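PDB 2VWA: putative uncharacterized protein pf13_0012 from Plasmodium falciparum, which is of unknown molecular function but binds phosphatidylethanolamine through its soluble domain and is essential for liver-stage development of the malaria parasite. Local coordinates for residues A[37-42]-A[89-94]; A[59-64]-A[79-84]. All coordinates share one frame; numbering follows the deposited sequence.

Contact 1. Residues A[37-42]-A[89-94]. With PTY (phosphatidylethanolamine), chain G.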
loop_
_atom_site.group_PDB
_atom_site.type_symbol
_atom_site.label_atom_id
_atom_site.label_comp_id
_atom_site.label_asym_id
_atom_site.label_seq_id
_atom_site.Cartn_x
_atom_site.Cartn_y
_atom_site.Cartn_z
ATOM N N LYS A 37 6.797 -6.458 2.631
ATOM C CA LYS A 37 6.948 -7.912 2.476
ATOM C C LYS A 37 6.528 -8.439 1.116
ATOM O O LYS A 37 7.205 -9.306 0.574
ATOM C CB LYS A 37 6.203 -8.686 3.547
ATOM C CG LYS A 37 6.919 -8.694 4.857
ATOM C CD LYS A 37 5.872 -8.753 5.957
ATOM C CE LYS A 37 6.513 -8.774 7.326
ATOM N NZ LYS A 37 5.617 -9.556 8.226
ATOM N N HIS A 38 5.416 -7.946 0.577
ATOM C CA HIS A 38 5.025 -8.349 -0.767
ATOM C C HIS A 38 6.063 -7.911 -1.804
ATOM O O HIS A 38 6.432 -8.681 -2.676
ATOM C CB HIS A 38 3.645 -7.830 -1.134
ATOM C CG HIS A 38 3.111 -8.409 -2.408
ATOM N ND1 HIS A 38 3.263 -7.786 -3.631
ATOM C CD2 HIS A 38 2.438 -9.561 -2.652
ATOM C CE1 HIS A 38 2.697 -8.527 -4.570
ATOM N NE2 HIS A 38 2.183 -9.605 -4.002
ATOM N N PHE A 39 6.556 -6.685 -1.687
ATOM C CA PHE A 39 7.495 -6.146 -2.667
ATOM C C PHE A 39 8.855 -6.824 -2.632
ATOM O O PHE A 39 9.529 -6.920 -3.647
ATOM C CB PHE A 39 7.652 -4.662 -2.432
ATOM C CG PHE A 39 8.538 -3.960 -3.418
ATOM C CD1 PHE A 39 8.032 -3.545 -4.651
ATOM C CD2 PHE A 39 9.862 -3.650 -3.085
ATOM C CE1 PHE A 39 8.828 -2.839 -5.542
ATOM C CE2 PHE A 39 10.679 -2.957 -3.964
ATOM C CZ PHE A 39 10.174 -2.542 -5.192
ATOM N N GLU A 40 9.243 -7.308 -1.460
ATOM C CA GLU A 40 10.553 -7.868 -1.278
ATOM C C GLU A 40 10.563 -9.282 -1.815
ATOM O O GLU A 40 11.611 -9.821 -2.059
ATOM C CB GLU A 40 10.960 -7.803 0.191
ATOM C CG GLU A 40 11.546 -6.430 0.576
ATOM C CD GLU A 40 11.858 -6.262 2.088
ATOM O OE1 GLU A 40 11.446 -7.130 2.915
ATOM O OE2 GLU A 40 12.507 -5.243 2.450
ATOM N N HIS A 41 9.387 -9.849 -2.059
ATOM C CA HIS A 41 9.285 -11.229 -2.504
ATOM C C HIS A 41 9.141 -11.286 -4.009
ATOM O O HIS A 41 9.296 -12.334 -4.633
ATOM C CB HIS A 41 8.117 -11.921 -1.786
ATOM C CG HIS A 41 7.813 -13.301 -2.285
ATOM N ND1 HIS A 41 8.693 -14.359 -2.152
ATOM C CD2 HIS A 41 6.704 -13.805 -2.889
ATOM C CE1 HIS A 41 8.149 -15.449 -2.667
ATOM N NE2 HIS A 41 6.944 -15.140 -3.119
ATOM N N LEU A 42 8.836 -10.131 -4.578
ATOM C CA LEU A 42 8.785 -9.924 -6.012
ATOM C C LEU A 42 10.141 -10.193 -6.643
ATOM O O LEU A 42 11.181 -9.881 -6.048
ATOM C CB LEU A 42 8.442 -8.455 -6.279
ATOM C CG LEU A 42 7.091 -7.994 -6.802
ATOM C CD1 LEU A 42 5.912 -8.933 -6.462
ATOM C CD2 LEU A 42 6.832 -6.539 -6.394
ATOM N N GLN A 89 9.730 3.377 -2.395
ATOM C CA GLN A 89 10.904 3.943 -3.022
ATOM C C GLN A 89 12.112 3.724 -2.176
ATOM O O GLN A 89 13.192 3.394 -2.676
ATOM C CB GLN A 89 10.695 5.428 -3.294
ATOM C CG GLN A 89 9.825 5.655 -4.526
ATOM C CD GLN A 89 9.415 7.093 -4.692
ATOM O OE1 GLN A 89 9.747 7.940 -3.867
ATOM N NE2 GLN A 89 8.690 7.387 -5.788
ATOM N N LYS A 90 11.907 3.871 -0.878
ATOM C CA LYS A 90 12.952 3.626 0.103
ATOM C C LYS A 90 13.296 2.128 0.305
ATOM O O LYS A 90 14.460 1.751 0.484
ATOM C CB LYS A 90 12.538 4.244 1.422
ATOM C CG LYS A 90 12.426 5.745 1.393
ATOM C CD LYS A 90 12.655 6.224 2.801
ATOM C CE LYS A 90 11.858 7.431 3.139
ATOM N NZ LYS A 90 10.447 7.055 3.416
ATOM N N VAL A 91 12.279 1.280 0.279
ATOM C CA VAL A 91 12.527 -0.143 0.318
ATOM C C VAL A 91 13.398 -0.520 -0.901
ATOM O O VAL A 91 14.409 -1.190 -0.761
ATOM C CB VAL A 91 11.194 -0.952 0.373
ATOM C CG1 VAL A 91 11.450 -2.453 0.165
ATOM C CG2 VAL A 91 10.430 -0.682 1.704
ATOM N N TYR A 92 13.013 -0.035 -2.080
ATOM C CA TYR A 92 13.734 -0.304 -3.310
ATOM C C TYR A 92 15.159 0.224 -3.301
ATOM O O TYR A 92 16.059 -0.404 -3.824
ATOM C CB TYR A 92 12.978 0.339 -4.471
ATOM C CG TYR A 92 13.406 -0.121 -5.844
ATOM C CD1 TYR A 92 13.669 -1.471 -6.089
ATOM C CD2 TYR A 92 13.530 0.783 -6.902
ATOM C CE1 TYR A 92 14.037 -1.916 -7.342
ATOM C CE2 TYR A 92 13.913 0.347 -8.180
ATOM C CZ TYR A 92 14.157 -1.017 -8.380
ATOM O OH TYR A 92 14.530 -1.514 -9.594
ATOM N N ALA A 93 15.350 1.404 -2.728
ATOM C CA ALA A 93 16.682 1.993 -2.584
ATOM C C ALA A 93 17.597 1.062 -1.833
ATOM O O ALA A 93 18.737 0.862 -2.221
ATOM C CB ALA A 93 16.602 3.307 -1.875
ATOM N N ASN A 94 17.078 0.493 -0.757
ATOM C CA ASN A 94 17.866 -0.367 0.084
ATOM C C ASN A 94 18.181 -1.677 -0.635
ATOM O O ASN A 94 19.322 -2.139 -0.602
ATOM C CB ASN A 94 17.209 -0.551 1.451
ATOM C CG ASN A 94 17.765 -1.759 2.210
ATOM O OD1 ASN A 94 17.198 -2.863 2.156
ATOM N ND2 ASN A 94 18.885 -1.559 2.916
HETATM C C1 PTY G . 13.947 -3.171 7.606
HETATM C C2 PTY G . 16.812 -7.633 4.366
HETATM C C3 PTY G . 15.434 -7.462 3.731
HETATM O O4 PTY G . 13.304 -2.027 8.166
HETATM C C5 PTY G . 15.026 -4.011 5.529
HETATM C C6 PTY G . 13.998 -3.030 6.089
HETATM O O7 PTY G . 14.344 -1.685 5.739
HETATM C C8 PTY G . 13.611 -1.137 4.594
HETATM O O10 PTY G . 13.475 -1.808 3.582
HETATM C C11 PTY G . 13.031 0.262 4.640
HETATM C C12 PTY G . 14.138 1.274 4.934
HETATM C C13 PTY G . 13.766 2.704 4.547
HETATM C C14 PTY G . 12.808 3.350 5.544
HETATM C C15 PTY G . 13.521 4.317 6.487
HETATM C C16 PTY G . 12.682 4.604 7.732
HETATM C C17 PTY G . 11.728 5.769 7.474
HETATM C C18 PTY G . 10.828 6.056 8.670
HETATM C C19 PTY G . 10.235 7.457 8.569
HETATM C C20 PTY G . 8.735 7.406 8.286
HETATM C C21 PTY G . 8.392 7.883 6.878
HETATM C C22 PTY G . 8.311 9.407 6.801
HETATM C C23 PTY G . 6.877 9.909 6.650
HETATM C C24 PTY G . 6.542 10.263 5.201
HETATM C C25 PTY G . 5.032 10.188 5.003
HETATM C C26 PTY G . 4.614 10.201 3.536
HETATM C C27 PTY G . 3.121 10.483 3.461
HETATM C C28 PTY G . 2.690 11.143 2.159
HETATM C C29 PTY G . 1.179 11.099 2.053
HETATM C C30 PTY G . 13.999 -1.161 9.111
HETATM C C31 PTY G . 15.061 -0.191 8.635
HETATM O O30 PTY G . 13.705 -1.232 10.293
HETATM C C32 PTY G . 14.568 1.249 8.736
HETATM C C33 PTY G . 15.742 2.225 8.685
HETATM C C34 PTY G . 15.639 3.291 9.777
HETATM C C35 PTY G . 16.563 4.470 9.470
HETATM C C36 PTY G . 17.354 4.880 10.711
HETATM C C37 PTY G . 16.879 6.222 11.257
HETATM C C38 PTY G . 17.030 6.280 12.774
HETATM C C39 PTY G . 15.674 6.298 13.478
HETATM C C40 PTY G . 15.457 7.602 14.250
HETATM C C41 PTY G . 13.973 7.874 14.486
HETATM C C42 PTY G . 13.505 9.124 13.742
HETATM C C43 PTY G . 12.345 9.800 14.469
HETATM C C44 PTY G . 11.220 10.146 13.512
HETATM P P1 PTY G . 13.831 -6.406 5.597
HETATM O O11 PTY G . 14.410 -7.635 4.717
HETATM O O12 PTY G . 12.322 -6.433 5.497
HETATM O O13 PTY G . 14.473 -6.468 6.966
HETATM O O14 PTY G . 14.366 -5.076 4.837
HETATM N N1 PTY G . 17.413 -8.862 3.886
#
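Glu-40 and Val-91 bring their CA atoms within 8.1 Å of each other where the last turn of helix 21-41 passes the C-terminal part of helix 74-99, the local axes running broadly in the same direction at 38° and approaching to 10.7 Å. In this all-helical domain the two helices together hold the head-group end of the bound phosphatidylethanolamine. Phe-39, Val-91 and Tyr-92 form the apolar part of the contact. Phe-39 turns its CG anti to the backbone N (chi1 -177°), which sends the ring across to helix 74-99. There its CD2 meets Val-91 CG1 at 3.8 Å, the phenylalanine and valine side chains lying alongside each other and pointing opposite ways. Further round the same ring, CZ lies 3.8 Å from Tyr-92 CD1, which sits at the edge of the phenylalanine, close to its plane; the two ring planes stand at 86°. Val-51 and Lys-47 also touch both aromatic side chains, so the pair is packed against helix 44-50 and the loop after it.

Val-91 works on two fronts. Its CG1 also receives the Glu-40 chain, with OE2 at 3.8 Å, while CG2 faces the ester carbonyl oxygen O10 of the lipid. Beyond CG the Glu-40 chain is extended and carries the carboxylate to the phosphate; so close to that negative group, the carboxylate would probably hold a proton more readily than in water. Gln-36 NE2 donates a hydrogen bond to OE2, whereas Glu-40 OE1 comes within 2.8 Å of phosphate oxygen O12.

Contact 2. Residues A[59-64]-A[79-84]; sequences KFVQGL and KAVMDL. With PTY (phosphatidylethanolamine), chain G.
A buried helix-helix interface near the centre of the domain joins helix 54-67 to helix 74-99, with Val-61 making the contacts from segment 59-64. The local axes cross at a steep 123° and come within 9.8 Å, and the nearest CA atoms, those of Val-61 and Val-81, are 6.7 Å apart. Val-61 meets Ala-80 and its neighbour Val-81, and Leu-84 one turn after Ala-80. Its CG2, placed anti to the carbonyl carbon, makes the tightest approach, 3.5 Å to Leu-84 CD2, the two side chains meeting at a slant. The same methyl also lies 4.0 Å from Val-81 CG2. The other branch, CG1, turns to the smaller Ala-80 and meets its CB at 4.2 Å. Only carbon atoms meet between the two segments, and all four residues are buried. Helix 21-41 adds to the packing, with Ser-34 and Ile-35 against Phe-60 and Ala-31 against Leu-64.

A different face of segment 79-84 receives the lipid. The terminal carbon C29 of one acyl chain rests 3.8 Å from Lys-79 CG and equally far from CB of Met-82, a selenomethionine. Asp-83 lies beside the same tail, its carboxylate paired with Arg-32 in a salt bridge to helix 21-41. Helix 74-99 thus gives one face to the core and another to the lipid, as in a helical bundle whose surface holds a lipid.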
loop_
_atom_site.group_PDB
_atom_site.type_symbol
_atom_site.label_atom_id
_atom_site.label_comp_id
_atom_site.label_asym_id
_atom_site.label_seq_id
_atom_site.Cartn_x
_atom_site.Cartn_y
_atom_site.Cartn_z
ATOM N N LYS A 59 -4.627 -1.134 -4.934
ATOM C CA LYS A 59 -5.184 -2.472 -4.710
ATOM C C LYS A 59 -4.820 -2.953 -3.329
ATOM O O LYS A 59 -5.622 -3.617 -2.674
ATOM C CB LYS A 59 -4.715 -3.473 -5.757
ATOM C CG LYS A 59 -5.311 -3.285 -7.135
ATOM C CD LYS A 59 -4.871 -4.450 -7.986
ATOM C CE LYS A 59 -5.059 -4.189 -9.462
ATOM N NZ LYS A 59 -6.462 -4.418 -9.859
ATOM N N PHE A 60 -3.629 -2.576 -2.887
ATOM C CA PHE A 60 -3.142 -2.919 -1.549
ATOM C C PHE A 60 -3.866 -2.199 -0.410
ATOM O O PHE A 60 -4.184 -2.807 0.609
ATOM C CB PHE A 60 -1.636 -2.671 -1.429
ATOM C CG PHE A 60 -0.907 -3.849 -0.943
ATOM C CD1 PHE A 60 -0.813 -4.104 0.420
ATOM C CD2 PHE A 60 -0.366 -4.760 -1.844
ATOM C CE1 PHE A 60 -0.159 -5.249 0.876
ATOM C CE2 PHE A 60 0.283 -5.904 -1.385
ATOM C CZ PHE A 60 0.378 -6.151 -0.032
ATOM N N VAL A 61 -4.116 -0.911 -0.596
ATOM C CA VAL A 61 -4.794 -0.119 0.413
ATOM C C VAL A 61 -6.269 -0.557 0.504
ATOM O O VAL A 61 -6.847 -0.596 1.593
ATOM C CB VAL A 61 -4.645 1.429 0.142
ATOM C CG1 VAL A 61 -5.551 2.236 1.050
ATOM C CG2 VAL A 61 -3.186 1.876 0.317
ATOM N N GLN A 62 -6.856 -0.905 -0.639
ATOM C CA GLN A 62 -8.235 -1.357 -0.670
ATOM C C GLN A 62 -8.437 -2.731 -0.036
ATOM O O GLN A 62 -9.412 -2.930 0.686
ATOM C CB GLN A 62 -8.829 -1.267 -2.081
ATOM C CG GLN A 62 -9.145 0.189 -2.431
ATOM C CD GLN A 62 -9.920 0.409 -3.718
ATOM O OE1 GLN A 62 -10.156 1.563 -4.102
ATOM N NE2 GLN A 62 -10.325 -0.683 -4.391
ATOM N N GLY A 63 -7.498 -3.646 -0.289
ATOM C CA GLY A 63 -7.567 -5.005 0.225
ATOM C C GLY A 63 -7.404 -4.962 1.718
ATOM O O GLY A 63 -8.141 -5.604 2.485
ATOM N N LEU A 64 -6.467 -4.139 2.144
ATOM C CA LEU A 64 -6.115 -4.051 3.537
ATOM C C LEU A 64 -7.252 -3.444 4.315
ATOM O O LEU A 64 -7.517 -3.866 5.434
ATOM C CB LEU A 64 -4.844 -3.245 3.678
ATOM C CG LEU A 64 -3.774 -3.755 4.614
ATOM C CD1 LEU A 64 -3.802 -5.306 4.835
ATOM C CD2 LEU A 64 -2.457 -3.275 4.024
ATOM N N LYS A 79 -4.276 9.586 0.426
ATOM C CA LYS A 79 -3.108 9.956 1.191
ATOM C C LYS A 79 -2.293 8.666 1.601
ATOM O O LYS A 79 -1.064 8.662 1.598
ATOM C CB LYS A 79 -3.554 10.819 2.371
ATOM C CG LYS A 79 -2.438 11.406 3.197
ATOM C CD LYS A 79 -2.909 12.572 4.081
ATOM C CE LYS A 79 -2.116 12.596 5.418
ATOM N NZ LYS A 79 -3.032 12.707 6.638
ATOM N N ALA A 80 -2.982 7.560 1.859
ATOM C CA ALA A 80 -2.299 6.342 2.253
ATOM C C ALA A 80 -1.482 5.728 1.096
ATOM O O ALA A 80 -0.381 5.211 1.317
ATOM C CB ALA A 80 -3.286 5.337 2.842
ATOM N N VAL A 81 -2.039 5.796 -0.113
ATOM C CA VAL A 81 -1.404 5.390 -1.366
ATOM C C VAL A 81 -0.148 6.190 -1.618
ATOM O O VAL A 81 0.915 5.628 -1.851
ATOM C CB VAL A 81 -2.357 5.605 -2.564
ATOM C CG1 VAL A 81 -1.598 5.488 -3.932
ATOM C CG2 VAL A 81 -3.536 4.632 -2.494
HETATM N N MSE A 82 -0.255 7.509 -1.540
HETATM C CA MSE A 82 0.935 8.361 -1.634
HETATM C C MSE A 82 2.023 7.946 -0.621
HETATM O O MSE A 82 3.214 7.928 -0.944
HETATM C CB MSE A 82 0.559 9.842 -1.477
HETATM C CG MSE A 82 -0.193 10.423 -2.677
HETATM SE SE MSE A 82 0.734 9.996 -4.392
HETATM C CE MSE A 82 2.463 10.910 -4.016
ATOM N N ASP A 83 1.598 7.590 0.588
ATOM C CA ASP A 83 2.519 7.207 1.634
ATOM C C ASP A 83 3.215 5.896 1.288
ATOM O O ASP A 83 4.413 5.781 1.395
ATOM C CB ASP A 83 1.782 7.120 2.971
ATOM C CG ASP A 83 2.717 6.912 4.143
ATOM O OD1 ASP A 83 3.376 5.841 4.229
ATOM O OD2 ASP A 83 2.803 7.824 5.000
ATOM N N LEU A 84 2.450 4.914 0.854
ATOM C CA LEU A 84 3.023 3.649 0.383
ATOM C C LEU A 84 4.007 3.821 -0.760
ATOM O O LEU A 84 5.021 3.145 -0.794
ATOM C CB LEU A 84 1.916 2.657 -0.004
ATOM C CG LEU A 84 1.542 1.665 1.097
ATOM C CD1 LEU A 84 1.515 2.283 2.476
ATOM C CD2 LEU A 84 0.228 1.016 0.763
HETATM C C1 PTY G . 13.947 -3.171 7.606
HETATM C C2 PTY G . 16.812 -7.633 4.366
HETATM C C3 PTY G . 15.434 -7.462 3.731
HETATM O O4 PTY G . 13.304 -2.027 8.166
HETATM C C5 PTY G . 15.026 -4.011 5.529
HETATM C C6 PTY G . 13.998 -3.030 6.089
HETATM O O7 PTY G . 14.344 -1.685 5.739
HETATM C C8 PTY G . 13.611 -1.137 4.594
HETATM O O10 PTY G . 13.475 -1.808 3.582
HETATM C C11 PTY G . 13.031 0.262 4.640
HETATM C C12 PTY G . 14.138 1.274 4.934
HETATM C C13 PTY G . 13.766 2.704 4.547
HETATM C C14 PTY G . 12.808 3.350 5.544
HETATM C C15 PTY G . 13.521 4.317 6.487
HETATM C C16 PTY G . 12.682 4.604 7.732
HETATM C C17 PTY G . 11.728 5.769 7.474
HETATM C C18 PTY G . 10.828 6.056 8.670
HETATM C C19 PTY G . 10.235 7.457 8.569
HETATM C C20 PTY G . 8.735 7.406 8.286
HETATM C C21 PTY G . 8.392 7.883 6.878
HETATM C C22 PTY G . 8.311 9.407 6.801
HETATM C C23 PTY G . 6.877 9.909 6.650
HETATM C C24 PTY G . 6.542 10.263 5.201
HETATM C C25 PTY G . 5.032 10.188 5.003
HETATM C C26 PTY G . 4.614 10.201 3.536
HETATM C C27 PTY G . 3.121 10.483 3.461
HETATM C C28 PTY G . 2.690 11.143 2.159
HETATM C C29 PTY G . 1.179 11.099 2.053
HETATM C C30 PTY G . 13.999 -1.161 9.111
HETATM C C31 PTY G . 15.061 -0.191 8.635
HETATM O O30 PTY G . 13.705 -1.232 10.293
HETATM C C32 PTY G . 14.568 1.249 8.736
HETATM C C33 PTY G . 15.742 2.225 8.685
HETATM C C34 PTY G . 15.639 3.291 9.777
HETATM C C35 PTY G . 16.563 4.470 9.470
HETATM C C36 PTY G . 17.354 4.880 10.711
HETATM C C37 PTY G . 16.879 6.222 11.257
HETATM C C38 PTY G . 17.030 6.280 12.774
HETATM C C39 PTY G . 15.674 6.298 13.478
HETATM C C40 PTY G . 15.457 7.602 14.250
HETATM C C41 PTY G . 13.973 7.874 14.486
HETATM C C42 PTY G . 13.505 9.124 13.742
HETATM C C43 PTY G . 12.345 9.800 14.469
HETATM C C44 PTY G . 11.220 10.146 13.512
HETATM P P1 PTY G . 13.831 -6.406 5.597
HETATM O O11 PTY G . 14.410 -7.635 4.717
HETATM O O12 PTY G . 12.322 -6.433 5.497
HETATM O O13 PTY G . 14.473 -6.468 6.966
HETATM O O14 PTY G . 14.366 -5.076 4.837
HETATM N N1 PTY G . 17.413 -8.862 3.886
#

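Overall arrangement
From the N terminus the chain runs through helix 21-41, turns into the short helix 44-50, continues along helix 54-67 and finishes in the long helix 74-99. Contact 1 closes the wide loop, tying the end of helix 21-41 to the later part of helix 74-99. Contact 2 closes a shorter loop nested inside it, bringing the earlier part of that same last helix back against helix 54-67. Their centres lie about 15 Å apart, yet they meet where His-38 CB packs on Phe-60 CZ at 3.8 Å. The phosphatidylethanolamine spans both: its phosphate lies by contact 1 and an acyl tail ends by contact 2.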